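Local coordinates for protein fumarylacetoacetate hydrolase (Burkholderia xenovorans, PDB 5TI1) that probably hydrolyses fumarylacetoacetate to fumarate and acetoacetate, the last step of phenylalanine and tyrosine breakdown, at a magnesium-containing site, at residues I46-L51 and Q141-V146. Sequence-based numbering, arbitrary orientation.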
ATOM      1  N   ILE B  46      -9.441 -13.191 -14.243  1.00 37.13           N
ATOM      2  CA  ILE B  46     -10.067 -12.145 -15.043  1.00 30.78           C
ATOM      3  C   ILE B  46      -9.488 -12.241 -16.443  1.00 30.78           C
ATOM      4  O   ILE B  46      -8.264 -12.150 -16.620  1.00 27.55           O
ATOM      5  CB  ILE B  46      -9.834 -10.746 -14.441  1.00 28.37           C
ATOM      6  CG1 ILE B  46     -10.524 -10.624 -13.071  1.00 33.17           C
ATOM      7  CG2 ILE B  46     -10.322  -9.657 -15.381  1.00 27.06           C
ATOM      8  CD1 ILE B  46     -12.032 -10.676 -13.130  1.00 32.69           C
ATOM      9  N   PHE B  47     -10.355 -12.417 -17.438  1.00 29.08           N
ATOM     10  CA  PHE B  47      -9.874 -12.626 -18.794  1.00 32.29           C
ATOM     11  C   PHE B  47     -10.699 -11.824 -19.786  1.00 34.02           C
ATOM     12  O   PHE B  47     -11.794 -11.330 -19.494  1.00 34.76           O
ATOM     13  CB  PHE B  47      -9.906 -14.110 -19.196  1.00 30.49           C
ATOM     14  CG  PHE B  47     -11.265 -14.590 -19.590  1.00 44.15           C
ATOM     15  CD1 PHE B  47     -12.219 -14.865 -18.624  1.00 32.32           C
ATOM     16  CD2 PHE B  47     -11.601 -14.756 -20.922  1.00 43.12           C
ATOM     17  CE1 PHE B  47     -13.475 -15.296 -18.980  1.00 34.52           C
ATOM     18  CE2 PHE B  47     -12.857 -15.196 -21.281  1.00 42.36           C
ATOM     19  CZ  PHE B  47     -13.796 -15.460 -20.309  1.00 34.77           C
ATOM     20  N   SER B  48     -10.126 -11.704 -20.971  1.00 33.35           N
ATOM     21  CA  SER B  48     -10.791 -11.218 -22.162  1.00 37.77           C
ATOM     22  C   SER B  48     -10.238 -12.049 -23.309  1.00 39.61           C
ATOM     23  O   SER B  48      -9.316 -12.846 -23.124  1.00 37.23           O
ATOM     24  CB  SER B  48     -10.544  -9.724 -22.364  1.00 36.87           C
ATOM     25  OG  SER B  48      -9.160  -9.489 -22.552  1.00 33.51           O
ATOM     26  N   ASP B  49     -10.816 -11.889 -24.494  1.00 43.70           N
ATOM     27  CA  ASP B  49     -10.395 -12.726 -25.612  1.00 41.67           C
ATOM     28  C   ASP B  49     -10.512 -11.919 -26.901  1.00 43.17           C
ATOM     29  O   ASP B  49     -10.806 -10.721 -26.878  1.00 45.96           O
ATOM     30  CB  ASP B  49     -11.213 -14.025 -25.643  1.00 45.44           C
ATOM     31  CG  ASP B  49     -12.624 -13.816 -26.160  1.00 53.14           C
ATOM     32  OD1 ASP B  49     -13.194 -12.732 -25.936  1.00 58.60           O
ATOM     33  OD2 ASP B  49     -13.163 -14.740 -26.802  1.00 63.06           O
ATOM     34  N   GLY B  50     -10.276 -12.585 -28.037  1.00 47.05           N
ATOM     35  CA  GLY B  50     -10.313 -11.897 -29.316  1.00 54.10           C
ATOM     36  C   GLY B  50     -11.707 -11.486 -29.746  1.00 59.36           C
ATOM     37  O   GLY B  50     -11.872 -10.481 -30.446  1.00 56.43           O
ATOM     38  N   LEU B  51     -12.722 -12.251 -29.343  1.00 61.27           N
ATOM     39  CA  LEU B  51     -14.103 -11.952 -29.699  1.00 61.98           C
ATOM     40  C   LEU B  51     -14.729 -10.915 -28.782  1.00 62.99           C
ATOM     41  O   LEU B  51     -15.724 -10.284 -29.161  1.00 62.56           O
ATOM     42  CB  LEU B  51     -14.944 -13.229 -29.648  1.00 58.38           C
ATOM     43  CG  LEU B  51     -14.335 -14.517 -30.207  1.00 55.67           C
ATOM     44  CD1 LEU B  51     -15.082 -15.739 -29.662  1.00 50.76           C
ATOM     45  CD2 LEU B  51     -14.348 -14.508 -31.726  1.00 55.88           C
ATOM     46  N   GLN B 141      -6.523 -13.405 -23.053  1.00 34.17           N
ATOM     47  CA  GLN B 141      -5.662 -12.496 -22.311  1.00 31.98           C
ATOM     48  C   GLN B 141      -6.028 -12.618 -20.840  1.00 37.59           C
ATOM     49  O   GLN B 141      -7.189 -12.405 -20.482  1.00 38.58           O
ATOM     50  CB  GLN B 141      -5.869 -11.056 -22.773  1.00 30.80           C
ATOM     51  CG  GLN B 141      -5.684 -10.863 -24.255  1.00 36.22           C
ATOM     52  CD  GLN B 141      -4.260 -11.108 -24.646  1.00 38.52           C
ATOM     53  OE1 GLN B 141      -3.340 -10.677 -23.947  1.00 27.73           O
ATOM     54  NE2 GLN B 141      -4.058 -11.830 -25.745  1.00 36.71           N
ATOM     55  N   LEU B 142      -5.059 -12.967 -19.996  1.00 27.67           N
ATOM     56  CA  LEU B 142      -5.286 -13.050 -18.554  1.00 29.50           C
ATOM     57  C   LEU B 142      -4.723 -11.809 -17.877  1.00 28.74           C
ATOM     58  O   LEU B 142      -3.567 -11.436 -18.110  1.00 30.84           O
ATOM     59  CB  LEU B 142      -4.648 -14.305 -17.961  1.00 32.65           C
ATOM     60  CG  LEU B 142      -5.061 -15.579 -18.686  1.00 36.71           C
ATOM     61  CD1 LEU B 142      -4.410 -16.782 -18.018  1.00 29.17           C
ATOM     62  CD2 LEU B 142      -6.580 -15.687 -18.714  1.00 29.51           C
ATOM     63  N   HIS B 143      -5.542 -11.167 -17.055  1.00 30.10           N
ATOM     64  CA  HIS B 143      -5.164  -9.918 -16.415  1.00 28.05           C
ATOM     65  C   HIS B 143      -5.027 -10.134 -14.915  1.00 24.72           C
ATOM     66  O   HIS B 143      -5.443 -11.159 -14.376  1.00 25.29           O
ATOM     67  CB  HIS B 143      -6.193  -8.823 -16.716  1.00 28.37           C
ATOM     68  CG  HIS B 143      -6.660  -8.818 -18.135  1.00 33.59           C
ATOM     69  ND1 HIS B 143      -5.925  -8.256 -19.158  1.00 32.08           N
ATOM     70  CD2 HIS B 143      -7.779  -9.326 -18.708  1.00 30.12           C
ATOM     71  CE1 HIS B 143      -6.574  -8.411 -20.297  1.00 31.10           C
ATOM     72  NE2 HIS B 143      -7.698  -9.060 -20.053  1.00 33.94           N
ATOM     73  N   LEU B 144      -4.410  -9.158 -14.256  1.00 24.03           N
ATOM     74  CA  LEU B 144      -4.303  -9.145 -12.804  1.00 23.68           C
ATOM     75  C   LEU B 144      -5.660  -9.510 -12.212  1.00 24.08           C
ATOM     76  O   LEU B 144      -6.675  -8.911 -12.576  1.00 33.46           O
ATOM     77  CB  LEU B 144      -3.837  -7.772 -12.318  1.00 28.30           C
ATOM     78  CG  LEU B 144      -3.246  -7.763 -10.912  1.00 32.50           C
ATOM     79  CD1 LEU B 144      -1.919  -8.527 -10.914  1.00 26.46           C
ATOM     80  CD2 LEU B 144      -3.085  -6.331 -10.373  1.00 29.59           C
ATOM     81  N   PRO B 145      -5.741 -10.536 -11.362  1.00 24.36           N
ATOM     82  CA  PRO B 145      -7.062 -11.051 -10.993  1.00 24.98           C
ATOM     83  C   PRO B 145      -7.813 -10.177 -10.003  1.00 26.78           C
ATOM     84  O   PRO B 145      -9.046 -10.284  -9.924  1.00 28.84           O
ATOM     85  CB  PRO B 145      -6.745 -12.424 -10.390  1.00 26.06           C
ATOM     86  CG  PRO B 145      -5.383 -12.297  -9.872  1.00 24.90           C
ATOM     87  CD  PRO B 145      -4.669 -11.438 -10.905  1.00 24.40           C
ATOM     88  N   VAL B 146      -7.128  -9.320  -9.252  1.00 24.02           N
ATOM     89  CA  VAL B 146      -7.784  -8.476  -8.258  1.00 23.83           C
ATOM     90  C   VAL B 146      -7.195  -7.080  -8.323  1.00 23.23           C
ATOM     91  O   VAL B 146      -6.048  -6.892  -8.736  1.00 29.25           O
ATOM     92  CB  VAL B 146      -7.645  -9.041  -6.820  1.00 25.80           C
ATOM     93  CG1 VAL B 146      -8.528 -10.252  -6.630  1.00 24.65           C
ATOM     94  CG2 VAL B 146      -6.182  -9.380  -6.517  1.00 26.11           C
TER
HETATM   95  O   HOH W   1      -6.583 -13.452 -14.006  1.00 25.95           O
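Ser48 and Gln141 form a hydrogen-bonded antiparallel pair where strand 44-49 meets strand 140-143, the last strand on one side of the five-stranded antiparallel sheet in the N-terminal region of this FAH-family protein. Gln141 N donates to Ser48 O (2.8 Å) and Ser48 N returns a bond to Gln141 O (3.1 Å). The same Gln141 O also receives a CA-H...O contact from Phe47. Two residues along, His143 N donates to Ile46 O (2.9 Å). There Ile46 N and His143 O are too far apart to bond directly, and water 1 bridges them, accepting from Ile46 N and probably donating to His143 O.

The tight part lies on the Ile46 side. Its CG1, anti to the carbonyl carbon (chi1 -65°), packs 3.5 Å from Pro145 O, while other parts of the chain, Leu94, Arg55 and Val57, complete the buried surround. On the other face, Phe47 and Leu142 make a non-hydrogen-bonded pair that meets through Phe47 CB and Leu142 CD2, 3.7 Å apart; the phenyl ring turns from strand 140-143 and rests on Ile65 and Asp67 of strand 64-67, and Leu142 reaches Pro288 and Trp289 of strand 284-292, joining this sheet to the C-terminal region.

The looser side is confined to the exposed Gln141 side chain, which bends at chi2 (-66°) and carries its amide away from strand 44-49, leaving CB and CG beside the serine hydroxyl. Buried Ser48 makes the firm polar contact next to it: Ser48 OG sits at the edge of the imidazole near its plane, hydrogen-bonded to His143 NE2 at 2.9 Å.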